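Local coordinates for PA14 domain-containing protein (Clostridium clariflavum, PDB 6QDI) that probably senses plant-biomass polysaccharides outside the cell through tandem calcium-binding PA14 domains, as part of a membrane-bound RsgI-type anti-sigma factor, at residues 28-32 with 33-37; 286-289 with 290-293. One frame throughout, in Å; residues are numbered along the deposited sequence. Where two conformers were deposited one is given.

Contact 1 (28-32 with 33-37); sequences FFWGV and NSPAK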
loop_
_atom_site.group_PDB
_atom_site.type_symbol
_atom_site.label_atom_id
_atom_site.label_comp_id
_atom_site.label_asym_id
_atom_site.label_seq_id
_atom_site.Cartn_x
_atom_site.Cartn_y
_atom_site.Cartn_z
ATOM N N PHE A 28 7.489 -0.134 -17.289
ATOM C CA PHE A 28 7.659 1.036 -16.440
ATOM C C PHE A 28 9.049 1.121 -15.875
ATOM O O PHE A 28 9.620 0.123 -15.433
ATOM C CB PHE A 28 6.663 1.018 -15.276
ATOM C CG PHE A 28 5.275 1.297 -15.719
ATOM C CD1 PHE A 28 4.900 2.577 -16.003
ATOM C CD2 PHE A 28 4.335 0.295 -15.868
ATOM C CE1 PHE A 28 3.623 2.878 -16.433
ATOM C CE2 PHE A 28 3.037 0.587 -16.305
ATOM C CZ PHE A 28 2.697 1.870 -16.598
ATOM N N PHE A 29 9.574 2.330 -15.879
ATOM C CA PHE A 29 10.809 2.616 -15.233
ATOM C C PHE A 29 10.610 3.922 -14.481
ATOM O O PHE A 29 10.443 4.981 -15.141
ATOM C CB PHE A 29 11.960 2.728 -16.242
ATOM C CG PHE A 29 13.280 2.962 -15.609
ATOM C CD1 PHE A 29 13.649 4.252 -15.112
ATOM C CD2 PHE A 29 14.213 1.956 -15.494
ATOM C CE1 PHE A 29 14.863 4.480 -14.523
ATOM C CE2 PHE A 29 15.432 2.213 -14.938
ATOM C CZ PHE A 29 15.738 3.460 -14.438
ATOM N N TRP A 30 10.564 3.865 -13.151
ATOM C CA TRP A 30 10.175 5.015 -12.338
ATOM C C TRP A 30 11.350 5.713 -11.669
ATOM O O TRP A 30 11.173 6.780 -11.072
ATOM C CB TRP A 30 9.123 4.585 -11.315
ATOM C CG TRP A 30 7.824 4.252 -11.919
ATOM C CD1 TRP A 30 7.030 5.066 -12.691
ATOM C CD2 TRP A 30 7.102 3.027 -11.797
ATOM N NE1 TRP A 30 5.887 4.426 -13.056
ATOM C CE2 TRP A 30 5.892 3.176 -12.496
ATOM C CE3 TRP A 30 7.367 1.813 -11.164
ATOM C CZ2 TRP A 30 4.933 2.163 -12.565
ATOM C CZ3 TRP A 30 6.399 0.799 -11.248
ATOM C CH2 TRP A 30 5.227 0.988 -11.936
ATOM N N GLY A 31 12.561 5.118 -11.733
ATOM C CA GLY A 31 13.675 5.732 -11.050
ATOM C C GLY A 31 13.379 5.711 -9.577
ATOM O O GLY A 31 12.777 4.776 -9.059
ATOM N N VAL A 32 13.751 6.795 -8.915
ATOM C CA VAL A 32 13.462 6.925 -7.484
ATOM C C VAL A 32 12.222 7.756 -7.239
ATOM O O VAL A 32 11.949 8.107 -6.081
ATOM C CB VAL A 32 14.651 7.463 -6.648
ATOM C CG1 VAL A 32 15.773 6.439 -6.680
ATOM C CG2 VAL A 32 15.130 8.809 -7.127
ATOM N N ASN A 33 11.463 8.095 -8.273
ATOM C CA ASN A 33 10.248 8.899 -8.101
ATOM C C ASN A 33 9.016 8.063 -8.172
ATOM O O ASN A 33 9.045 6.923 -8.566
ATOM C CB ASN A 33 10.189 9.961 -9.153
ATOM C CG ASN A 33 11.215 11.017 -8.888
ATOM O OD1 ASN A 33 11.418 11.435 -7.724
ATOM N ND2 ASN A 33 11.910 11.409 -9.913
ATOM N N SER A 34 7.921 8.663 -7.807
ATOM C CA SER A 34 6.684 8.018 -7.730
ATOM C C SER A 34 6.089 7.633 -9.099
ATOM O O SER A 34 6.348 8.341 -10.089
ATOM C CB SER A 34 5.785 9.084 -7.052
ATOM O OG SER A 34 4.522 8.625 -6.929
ATOM N N PRO A 35 5.190 6.631 -9.159
ATOM C CA PRO A 35 4.471 6.440 -10.428
ATOM C C PRO A 35 3.444 7.478 -10.764
ATOM O O PRO A 35 2.997 7.507 -11.914
ATOM C CB PRO A 35 3.733 5.096 -10.268
ATOM C CG PRO A 35 4.312 4.466 -9.110
ATOM C CD PRO A 35 4.916 5.522 -8.225
ATOM N N ALA A 36 2.995 8.253 -9.801
ATOM C CA ALA A 36 1.877 9.166 -10.052
ATOM C C ALA A 36 1.810 10.166 -8.928
ATOM O O ALA A 36 2.207 9.852 -7.798
ATOM C CB ALA A 36 0.577 8.376 -10.142
ATOM N N LYS A 37 1.204 11.337 -9.200
ATOM C CA LYS A 37 1.143 12.371 -8.169
ATOM C C LYS A 37 0.366 11.925 -6.925
ATOM O O LYS A 37 0.621 12.404 -5.828
ATOM C CB LYS A 37 0.586 13.660 -8.752
ATOM C CG LYS A 37 -0.868 13.632 -9.143
ATOM C CD LYS A 37 -1.285 14.953 -9.760
ATOM C CE LYS A 37 -2.780 15.045 -10.007
ATOM N NZ LYS A 37 -3.273 14.002 -10.945
HETATM O O HOH W 1 3.921 6.089 -14.222
HETATM O O HOH W 2 8.772 8.097 -11.650
HETATM O O HOH W 3 10.484 4.836 -7.622
#
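P35 lies over one face of the W30 indole, its CB 3.9 Å from the centroid of the five-membered ring and 25° off the ring normal, a CH-pi contact. The flat, electron-rich indole suits the polarised C-H groups of a proline, and the two side chains cross at about a right angle. CB of F28 sits over the opposite face, toward the rim, so the indole has a carbon on each side. At the ring edge and in plane, NE1 of W30 donates to a water at 2.8 Å, which in turn donates a hydrogen bond to P35 O. With chi1 -69°, CG of W30 stands anti to the carbonyl carbon, which swings the indole to where P35 can lie on it.

What brings P35 back to the ring is a type II' beta turn from W30 to N33 at the end of strand 27-31. G31 occupies its second position with phi 64°, and the positive phi favours glycine. N33 N closes the turn on W30 O at 3.1 Å. A second water donates to both W30 O and S34 O, while a third bridges G31 O and N33 O.

Farther out, OD1 of N33 is held by N41, and the strand pairs with G117, close to the calcium ligand N116 of this PA14 domain. P35 O also accepts a bond from R21 NH1, and W49 packs on W30.

Contact 2 (286-289 with 290-293); sequences VVPQ and SCLY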
loop_
_atom_site.group_PDB
_atom_site.type_symbol
_atom_site.label_atom_id
_atom_site.label_comp_id
_atom_site.label_asym_id
_atom_site.label_seq_id
_atom_site.Cartn_x
_atom_site.Cartn_y
_atom_site.Cartn_z
ATOM N N VAL A 286 -9.377 0.213 8.910
ATOM C CA VAL A 286 -8.621 1.451 9.082
ATOM C C VAL A 286 -9.595 2.559 9.411
ATOM O O VAL A 286 -10.640 2.727 8.743
ATOM C CB VAL A 286 -7.857 1.713 7.761
ATOM C CG1 VAL A 286 -7.293 3.111 7.694
ATOM C CG2 VAL A 286 -6.769 0.665 7.549
ATOM N N VAL A 287 -9.250 3.348 10.422
ATOM C CA VAL A 287 -10.089 4.499 10.745
ATOM C C VAL A 287 -10.064 5.454 9.550
ATOM O O VAL A 287 -8.992 5.840 9.099
ATOM C CB VAL A 287 -9.601 5.212 12.023
ATOM C CG1 VAL A 287 -10.522 6.390 12.352
ATOM C CG2 VAL A 287 -9.570 4.260 13.195
ATOM N N PRO A 288 -11.214 5.831 8.993
ATOM C CA PRO A 288 -11.198 6.495 7.702
ATOM C C PRO A 288 -10.974 8.002 7.796
ATOM O O PRO A 288 -11.273 8.629 8.822
ATOM C CB PRO A 288 -12.608 6.214 7.156
ATOM C CG PRO A 288 -13.446 6.218 8.423
ATOM C CD PRO A 288 -12.582 5.524 9.457
ATOM N N GLN A 289 -10.516 8.558 6.692
ATOM C CA GLN A 289 -10.306 9.987 6.571
ATOM C C GLN A 289 -11.541 10.780 6.996
ATOM O O GLN A 289 -11.420 11.832 7.614
ATOM C CB GLN A 289 -9.922 10.300 5.129
ATOM C CG GLN A 289 -9.632 11.770 4.859
ATOM C CD GLN A 289 -9.207 11.993 3.438
ATOM O OE1 GLN A 289 -9.740 11.354 2.539
ATOM N NE2 GLN A 289 -8.286 12.905 3.210
ATOM N N SER A 290 -12.723 10.281 6.633
ATOM C CA SER A 290 -13.946 10.988 6.922
ATOM C C SER A 290 -14.168 11.262 8.392
ATOM O O SER A 290 -14.956 12.152 8.721
ATOM C CB SER A 290 -15.126 10.168 6.377
ATOM O OG SER A 290 -15.168 8.923 7.035
ATOM N N CYS A 291 -13.521 10.492 9.273
ATOM C CA CYS A 291 -13.646 10.681 10.709
ATOM C C CYS A 291 -12.420 11.259 11.396
ATOM O O CYS A 291 -12.412 11.368 12.624
ATOM C CB CYS A 291 -14.036 9.356 11.348
ATOM S SG CYS A 291 -15.686 8.775 10.861
ATOM N N LEU A 292 -11.392 11.676 10.623
ATOM C CA LEU A 292 -10.155 12.183 11.167
ATOM C C LEU A 292 -10.040 13.675 10.870
ATOM O O LEU A 292 -10.238 14.112 9.728
ATOM C CB LEU A 292 -8.973 11.460 10.528
ATOM C CG LEU A 292 -8.890 9.956 10.840
ATOM C CD1 LEU A 292 -7.776 9.314 10.014
ATOM C CD2 LEU A 292 -8.739 9.684 12.319
ATOM N N TYR A 293 -9.684 14.451 11.915
ATOM C CA TYR A 293 -9.487 15.879 11.764
ATOM C C TYR A 293 -8.195 16.301 12.402
ATOM O O TYR A 293 -7.801 15.773 13.454
ATOM C CB TYR A 293 -10.633 16.648 12.446
ATOM C CG TYR A 293 -11.986 16.417 11.856
ATOM C CD1 TYR A 293 -12.706 15.249 12.140
ATOM C CD2 TYR A 293 -12.574 17.327 11.009
ATOM C CE1 TYR A 293 -13.965 15.030 11.605
ATOM C CE2 TYR A 293 -13.835 17.112 10.494
ATOM C CZ TYR A 293 -14.544 15.986 10.807
ATOM O OH TYR A 293 -15.810 15.812 10.305
#
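A short 3-10 turn between strands 285-286 and 292-293, near the C-terminal end of the second PA14 domain, brings residues 286-289 against 290-293. Two successive bonds from residue i+3 to residue i define it. C291 N donates to P288 O at 3.0 Å, and L292 N to Q289 O at the same 3.0 Å with an N-H...O angle of 168°. P288 suits the start of such a turn, since it lacks an amide hydrogen and its ring restricts phi.

Side chains add to these backbone bonds. CG1 of V287 meets CD2 of L292 at 3.7 Å, the two aliphatic branches crossing at about a right angle in the buried interior. L292 also brings CG to 3.4 Å from P288 O, packing its branched end against the carbonyl that C291 N binds. The proline ring touches the other residues of the turn: P288 CG lies 3.5 Å from S290 OG; its apolar approach to C291 SG is looser, at 4.2 Å. OG of S290, placed between its backbone N and carbonyl carbon (chi1 62°), sits beside the ring, and its polar need is met by I150 O. Short side chains suit both places, since OG and SG come up to the proline ring.

Strand 271-279 supplies W277, which packs on V287, P288 and C291, and L275, which touches V287. The end of the turn and the strand that follows join strand 198-207 through backbone bonds of C291 with Q207 and of Y293 with F205, while L292 packs on I206 of the same strand.

In the fold
From the N terminus, contact 1 comes first: at the end of strand 27-31 it turns the chain into the loop leading to strand 44-53, within the first PA14 domain and near the calcium site that includes N116. V32 O also accepts a bond from K190, which lies in the second PA14 domain. Contact 2 comes near the C terminus and closes the short connection from strand 285-286 to strand 292-293. The first of these strands pairs with 271-279 and the second with 198-207, so the turn links two sheets. The contacts neither nest nor cross; they follow in series, their centres 28 Å apart.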